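Side-chain contacts in ADP-ribosylation factor guanine nucleotide-exchange factor SEC7 (Saccharomyces cerevisiae, PDB 4OIY), which activates the small GTPase ARF1 as its guanine nucleotide-exchange factor at the trans-Golgi network, the Sec7 domain described here being its catalytic part: residues A116-F119 with V120-P124; I44-W47 with L48-E52; L174-D177 with F178-L182. All coordinates share one frame; numbering follows the deposited sequence.

Contact 1 (A116-F119 with V120-P124)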
# COMPACT_ATOMS: atom_id res chain seq x y z
N ALA A 116 3.26 8.29 2.71
CA ALA A 116 3.04 9.65 3.20
C ALA A 116 3.87 10.65 2.41
O ALA A 116 3.39 11.71 2.04
CB ALA A 116 3.38 9.74 4.69
N GLU A 117 5.12 10.30 2.15
CA GLU A 117 6.01 11.19 1.40
C GLU A 117 5.49 11.43 -0.02
O GLU A 117 5.48 12.57 -0.49
CB GLU A 117 7.43 10.64 1.39
CG GLU A 117 8.11 10.79 2.74
CD GLU A 117 9.38 9.97 2.88
OE1 GLU A 117 9.69 9.18 1.97
OE2 GLU A 117 10.05 10.09 3.93
N ARG A 118 5.03 10.37 -0.67
CA ARG A 118 4.49 10.47 -2.03
C ARG A 118 3.21 11.29 -2.01
O ARG A 118 3.01 12.16 -2.85
CB ARG A 118 4.22 9.07 -2.60
CG ARG A 118 3.61 9.01 -3.99
CD ARG A 118 4.62 9.39 -5.04
NE ARG A 118 4.09 9.24 -6.40
CZ ARG A 118 4.70 9.70 -7.49
NH1 ARG A 118 5.86 10.34 -7.40
NH2 ARG A 118 4.14 9.52 -8.69
N PHE A 119 2.34 11.01 -1.04
CA PHE A 119 1.09 11.75 -0.97
C PHE A 119 1.33 13.25 -0.81
O PHE A 119 0.70 14.06 -1.51
CB PHE A 119 0.19 11.26 0.17
CG PHE A 119 -1.13 11.98 0.21
CD1 PHE A 119 -2.18 11.58 -0.60
CD2 PHE A 119 -1.28 13.12 0.99
CE1 PHE A 119 -3.37 12.27 -0.60
CE2 PHE A 119 -2.48 13.82 0.99
CZ PHE A 119 -3.52 13.39 0.20
N VAL A 120 2.23 13.64 0.08
CA VAL A 120 2.46 15.07 0.28
C VAL A 120 3.18 15.70 -0.91
O VAL A 120 2.93 16.86 -1.23
CB VAL A 120 3.16 15.40 1.62
CG1 VAL A 120 2.31 14.94 2.79
CG2 VAL A 120 4.58 14.86 1.67
N ASP A 121 4.05 14.94 -1.57
CA ASP A 121 4.78 15.45 -2.74
C ASP A 121 3.81 15.82 -3.85
O ASP A 121 4.00 16.83 -4.54
CB ASP A 121 5.78 14.42 -3.25
CG ASP A 121 6.67 14.96 -4.36
OD1 ASP A 121 7.21 16.07 -4.21
OD2 ASP A 121 6.85 14.24 -5.36
N GLN A 122 2.77 15.02 -4.01
CA GLN A 122 1.82 15.19 -5.09
C GLN A 122 0.64 16.06 -4.71
O GLN A 122 -0.15 16.45 -5.57
CB GLN A 122 1.33 13.83 -5.54
CG GLN A 122 2.44 12.98 -6.11
CD GLN A 122 1.90 11.75 -6.76
OE1 GLN A 122 1.26 10.93 -6.11
NE2 GLN A 122 2.11 11.62 -8.07
N ASN A 123 0.49 16.34 -3.42
CA ASN A 123 -0.58 17.20 -2.94
C ASN A 123 -0.02 18.26 -2.01
O ASN A 123 -0.31 18.28 -0.82
CB ASN A 123 -1.63 16.36 -2.23
CG ASN A 123 -2.32 15.40 -3.17
OD1 ASN A 123 -3.17 15.80 -3.97
ND2 ASN A 123 -1.94 14.13 -3.10
N PRO A 124 0.78 19.18 -2.57
CA PRO A 124 1.36 20.24 -1.75
C PRO A 124 0.26 21.09 -1.13
O PRO A 124 -0.79 21.31 -1.74
CB PRO A 124 2.19 21.05 -2.75
CG PRO A 124 1.62 20.75 -4.09
CD PRO A 124 1.10 19.34 -4.00
O HOH W 1 7.36 11.35 -5.27

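Contact 2 (I44-W47 with L48-E52)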
# COMPACT_ATOMS: atom_id res chain seq x y z
N ILE A 44 10.93 -3.79 -12.12
CA ILE A 44 10.24 -4.77 -11.29
C ILE A 44 8.94 -4.19 -10.72
O ILE A 44 7.91 -4.85 -10.76
CB ILE A 44 11.14 -5.29 -10.14
CG1 ILE A 44 12.36 -6.04 -10.70
CG2 ILE A 44 10.33 -6.22 -9.24
CD1 ILE A 44 13.39 -6.38 -9.64
N ALA A 45 8.99 -2.97 -10.19
CA ALA A 45 7.79 -2.31 -9.66
C ALA A 45 6.68 -2.22 -10.71
O ALA A 45 5.52 -2.50 -10.42
CB ALA A 45 8.13 -0.92 -9.14
N LYS A 46 7.03 -1.83 -11.93
CA LYS A 46 6.04 -1.71 -12.99
C LYS A 46 5.40 -3.07 -13.30
O LYS A 46 4.18 -3.17 -13.47
CB LYS A 46 6.66 -1.10 -14.24
CG LYS A 46 6.90 0.39 -14.13
CD LYS A 46 7.51 0.94 -15.41
CE LYS A 46 7.76 2.44 -15.34
NZ LYS A 46 6.50 3.22 -15.50
N TRP A 47 6.22 -4.12 -13.35
CA TRP A 47 5.71 -5.47 -13.60
C TRP A 47 4.74 -5.93 -12.50
O TRP A 47 3.69 -6.51 -12.78
CB TRP A 47 6.87 -6.47 -13.77
CG TRP A 47 6.40 -7.85 -14.19
CD1 TRP A 47 6.11 -8.28 -15.46
CD2 TRP A 47 6.15 -8.96 -13.33
NE1 TRP A 47 5.71 -9.59 -15.43
CE2 TRP A 47 5.71 -10.03 -14.14
CE3 TRP A 47 6.26 -9.16 -11.95
CZ2 TRP A 47 5.39 -11.28 -13.61
CZ3 TRP A 47 5.94 -10.41 -11.43
CH2 TRP A 47 5.51 -11.45 -12.25
N LEU A 48 5.08 -5.65 -11.24
CA LEU A 48 4.18 -5.97 -10.13
C LEU A 48 2.80 -5.32 -10.31
O LEU A 48 1.77 -5.97 -10.10
CB LEU A 48 4.80 -5.55 -8.78
CG LEU A 48 6.08 -6.28 -8.37
CD1 LEU A 48 6.64 -5.72 -7.07
CD2 LEU A 48 5.86 -7.78 -8.24
N LEU A 49 2.78 -4.06 -10.73
CA LEU A 49 1.53 -3.31 -10.86
C LEU A 49 0.74 -3.61 -12.13
O LEU A 49 -0.49 -3.48 -12.14
CB LEU A 49 1.81 -1.81 -10.77
CG LEU A 49 2.14 -1.34 -9.35
CD1 LEU A 49 2.79 0.03 -9.36
CD2 LEU A 49 0.89 -1.33 -8.47
N GLU A 50 1.43 -4.01 -13.18
CA GLU A 50 0.79 -4.24 -14.49
C GLU A 50 0.25 -5.67 -14.63
O GLU A 50 -0.68 -5.91 -15.41
CB GLU A 50 1.80 -3.96 -15.62
CG GLU A 50 1.88 -2.51 -16.10
CD GLU A 50 1.98 -1.47 -15.00
OE1 GLU A 50 3.08 -0.90 -14.83
OE2 GLU A 50 0.96 -1.18 -14.33
N THR A 51 0.80 -6.60 -13.86
CA THR A 51 0.54 -8.03 -14.08
C THR A 51 -0.60 -8.55 -13.21
O THR A 51 -0.53 -8.48 -11.99
CB THR A 51 1.81 -8.85 -13.79
OG1 THR A 51 2.90 -8.35 -14.56
CG2 THR A 51 1.60 -10.33 -14.10
N GLU A 52 -1.62 -9.12 -13.84
CA GLU A 52 -2.75 -9.70 -13.13
C GLU A 52 -2.38 -11.09 -12.63
O GLU A 52 -1.60 -11.78 -13.26
CB GLU A 52 -3.98 -9.79 -14.03
CG GLU A 52 -4.55 -8.42 -14.38
CD GLU A 52 -5.80 -8.48 -15.24
OE1 GLU A 52 -6.30 -7.38 -15.58
OE2 GLU A 52 -6.27 -9.58 -15.59

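Contact 3 (L174-D177 with F178-L182)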
# COMPACT_ATOMS: atom_id res chain seq x y z
N LEU A 174 -6.11 19.09 13.57
CA LEU A 174 -6.68 19.31 12.25
C LEU A 174 -8.11 19.82 12.43
O LEU A 174 -8.71 19.60 13.48
CB LEU A 174 -6.71 18.00 11.46
CG LEU A 174 -5.34 17.54 10.94
CD1 LEU A 174 -5.42 16.09 10.46
CD2 LEU A 174 -4.87 18.45 9.82
N PRO A 175 -8.66 20.51 11.42
CA PRO A 175 -10.05 20.95 11.56
C PRO A 175 -11.01 19.77 11.68
O PRO A 175 -10.88 18.78 10.97
CB PRO A 175 -10.31 21.71 10.26
CG PRO A 175 -8.97 22.09 9.75
CD PRO A 175 -8.06 20.97 10.15
N ARG A 176 -11.97 19.90 12.59
CA ARG A 176 -12.97 18.87 12.83
C ARG A 176 -13.68 18.47 11.54
O ARG A 176 -13.90 17.28 11.29
CB ARG A 176 -14.01 19.34 13.85
CG ARG A 176 -14.99 18.27 14.30
CD ARG A 176 -16.05 18.84 15.24
NE ARG A 176 -16.98 17.80 15.68
CZ ARG A 176 -17.95 17.27 14.93
NH1 ARG A 176 -18.73 16.33 15.44
NH2 ARG A 176 -18.15 17.68 13.68
N ASP A 177 -14.04 19.45 10.72
CA ASP A 177 -14.76 19.18 9.47
C ASP A 177 -13.93 18.33 8.51
O ASP A 177 -14.46 17.48 7.81
CB ASP A 177 -15.19 20.47 8.78
CG ASP A 177 -16.20 20.22 7.67
OD1 ASP A 177 -17.34 19.82 7.99
OD2 ASP A 177 -15.85 20.40 6.49
N PHE A 178 -12.62 18.56 8.49
CA PHE A 178 -11.71 17.80 7.63
C PHE A 178 -11.68 16.34 8.05
O PHE A 178 -11.81 15.45 7.22
CB PHE A 178 -10.31 18.40 7.66
CG PHE A 178 -9.29 17.60 6.91
CD1 PHE A 178 -9.25 17.64 5.53
CD2 PHE A 178 -8.38 16.81 7.59
CE1 PHE A 178 -8.31 16.91 4.83
CE2 PHE A 178 -7.44 16.06 6.90
CZ PHE A 178 -7.40 16.11 5.52
N LEU A 179 -11.50 16.11 9.34
CA LEU A 179 -11.47 14.74 9.86
C LEU A 179 -12.82 14.05 9.72
O LEU A 179 -12.87 12.86 9.40
CB LEU A 179 -11.00 14.72 11.32
CG LEU A 179 -9.51 15.03 11.56
CD1 LEU A 179 -9.19 15.05 13.04
CD2 LEU A 179 -8.62 14.03 10.84
N GLU A 180 -13.91 14.77 9.95
CA GLU A 180 -15.25 14.18 9.78
C GLU A 180 -15.44 13.70 8.34
O GLU A 180 -16.01 12.63 8.12
CB GLU A 180 -16.35 15.17 10.15
CG GLU A 180 -17.74 14.57 10.08
CD GLU A 180 -18.81 15.45 10.70
OE1 GLU A 180 -20.01 15.12 10.52
OE2 GLU A 180 -18.48 16.45 11.36
N GLY A 181 -14.97 14.48 7.37
CA GLY A 181 -15.01 14.09 5.98
C GLY A 181 -14.31 12.76 5.73
O GLY A 181 -14.86 11.88 5.10
N LEU A 182 -13.10 12.63 6.25
CA LEU A 182 -12.35 11.39 6.07
C LEU A 182 -13.04 10.21 6.76
O LEU A 182 -13.09 9.11 6.20
CB LEU A 182 -10.92 11.53 6.58
CG LEU A 182 -10.05 12.61 5.94
CD1 LEU A 182 -8.65 12.57 6.54
CD2 LEU A 182 -10.00 12.44 4.43

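Contact 1 (A116-F119 with V120-P124)
Val120, Asp121 and Gln122 return their backbone N-H groups to the carbonyl oxygens of Ala116, Glu117 and Arg118, the regular i to i+4 bonds of the last turns of helix 105-122, before Asn123 leaves helical geometry. What follows is a helix end closed by one side chain, that of Asn123. Phe119 O, at the final turn, receives a hydrogen bond from Asn123 ND2 at 3.1 Å, on a lone pair in the carbonyl plane, and weak ones from the backbone N of Gln122 and of Asn123. To reach back, Asn123 sets CG anti to its own carbonyl carbon (chi1 -64°). The amide then lies over one face of the Phe119 ring, ND2 standing 3.4 Å above its plane and displaced to the rim, with amide and ring 32° apart. ND2 also bonds Phe83 O, while OD1 accepts from Gly85 N.

One residue round the helix, Gln122 lays its amide across the guanidinium of Arg118, its CD 3.2 Å above that plane. The groups are 35° from parallel and pack by contact alone: Gln122 NE2 and Arg118 NH2, 3.0 Å apart, are two donors. Each is held by the neighbouring loop, Arg118 NH2 by Phe81 O and Gln122 OE1 by Phe83 N. A water at the guanidinium edge accepts from Arg118 NH1 at 2.8 Å and donates to Asp121 OD2 at 2.9 Å. Asp121 is a magnesium ligand in a structure of this protein.

The Asn123 amide is engaged at both ends, closing the helix terminus and fastening it to the loop; Gln122 adds one bond through OE1, while Arg118 probably tempers the charge of Asp121 through the shared water.

Contact 2 (I44-W47 with L48-E52)
The Thr51 side chain crosses the indole of Trp47 at a slant, its hydroxyl over one face and displaced toward the rim. OG1 stands 3.1 Å above the ring plane, and Thr51 CB is 4.3 Å from the centroid of the five-membered ring, close to its normal, which makes a CH-pi contact. Although Trp47 NE1 is near OG1, the angle is too poor for a bond. The hydroxyl instead donates to Trp47 O, with OG1 at 2.7 Å, and the weaker backbone bond from Thr51 N reaches the same oxygen. With chi1 at -54°, OG1 sits beside the threonine's own backbone N, which points it back at Trp47 O in the last turn.

Leu48 crosses the indole at about a right angle, CD2 touching Trp47 CE3 at 4.0 Å. On the outer side, Lys46 and Glu50 run side by side in the same direction. Glu50 bends at its second torsion and brings OE1 to 2.9 Å from Lys46 O, two acceptors that give each other no bond; Lys46 NZ pairs with Glu80 instead.

These contacts finish helix 41-50. Its apolar side is packed between helices: Ile44 and Ala45 lie on helix 68-79, Trp47 reaches Leu30 of helix 23-32, and Leu48 touches Phe19 of helix 11-21, while Thr51, just past the helix end, touches Ile16 of the same helix.

Contact 3 (L174-D177 with F178-L182)
Phe178 and Leu174 touch at the opening turn of helix 176-188, where the chain before the helix folds its side chain back over the first turn. Leu174 CD1 is 4.1 Å from Phe178 CE2, approaching the ring obliquely, and the two side chains meet at a slant. Phe178 turns CG anti to its backbone N (chi1 174°), which swings the ring out to the side where Leu174 lies. The same methyl, Leu174 CD1, also meets Leu179 CD2 at 3.8 Å, so one leucine branch is shared between two residues of the turn. Pro175 CB adds a looser apolar touch on Phe178 CB, at 4.2 Å.

Asp177, the third residue well covered here, owes this mostly to its chain neighbours, its CB lying 3.2 Å from Phe178 N. Its carboxylate lies in the first turn, where the helix dipole would probably favour a negative charge. Beside it, Arg176 extends from CG to NE and turns its guanidinium towards Glu180. NH2 and OE2 form a salt bridge at 2.6 Å, but the planes stand 82° apart and the hydrogen bond within it is bent and weak. Arg176 and Glu180 also rest on Leu158 of helix 158-164.

Pro175 occupies the N-cap position, and its carbonyl accepts the first i to i+4 bond, from Leu179 N at 3.2 Å. Leu174, just before the cap, closing on Leu179, four residues after it, is the hydrophobic staple that often marks a helix N-terminus; here the i to i+4 pair of Arg176 and Glu180 accompanies it at the start of the last helix of this chain.

The three contacts come in the order 2, 1, 3 along one all-helical Sec7 domain, and none touches another. Contact 2 ends helix 41-50, contact 1 ends helix 105-122 and contact 3 begins helix 176-188, so all three concern helix termini. Contacts 1 and 3 have centres about 19 Å apart and are linked through shared neighbours: both lie against helices 88-96 and 130-148. Contacts 2 and 3 are about 35 Å apart between centres, on opposite sides of the chain's centre, with contact 1 about 22 Å from contact 2. Together they illustrate how an elongated helical domain closes its helix ends largely with residues a turn away, a neighbouring loop assisting in contact 1, while apolar packing joins the helices.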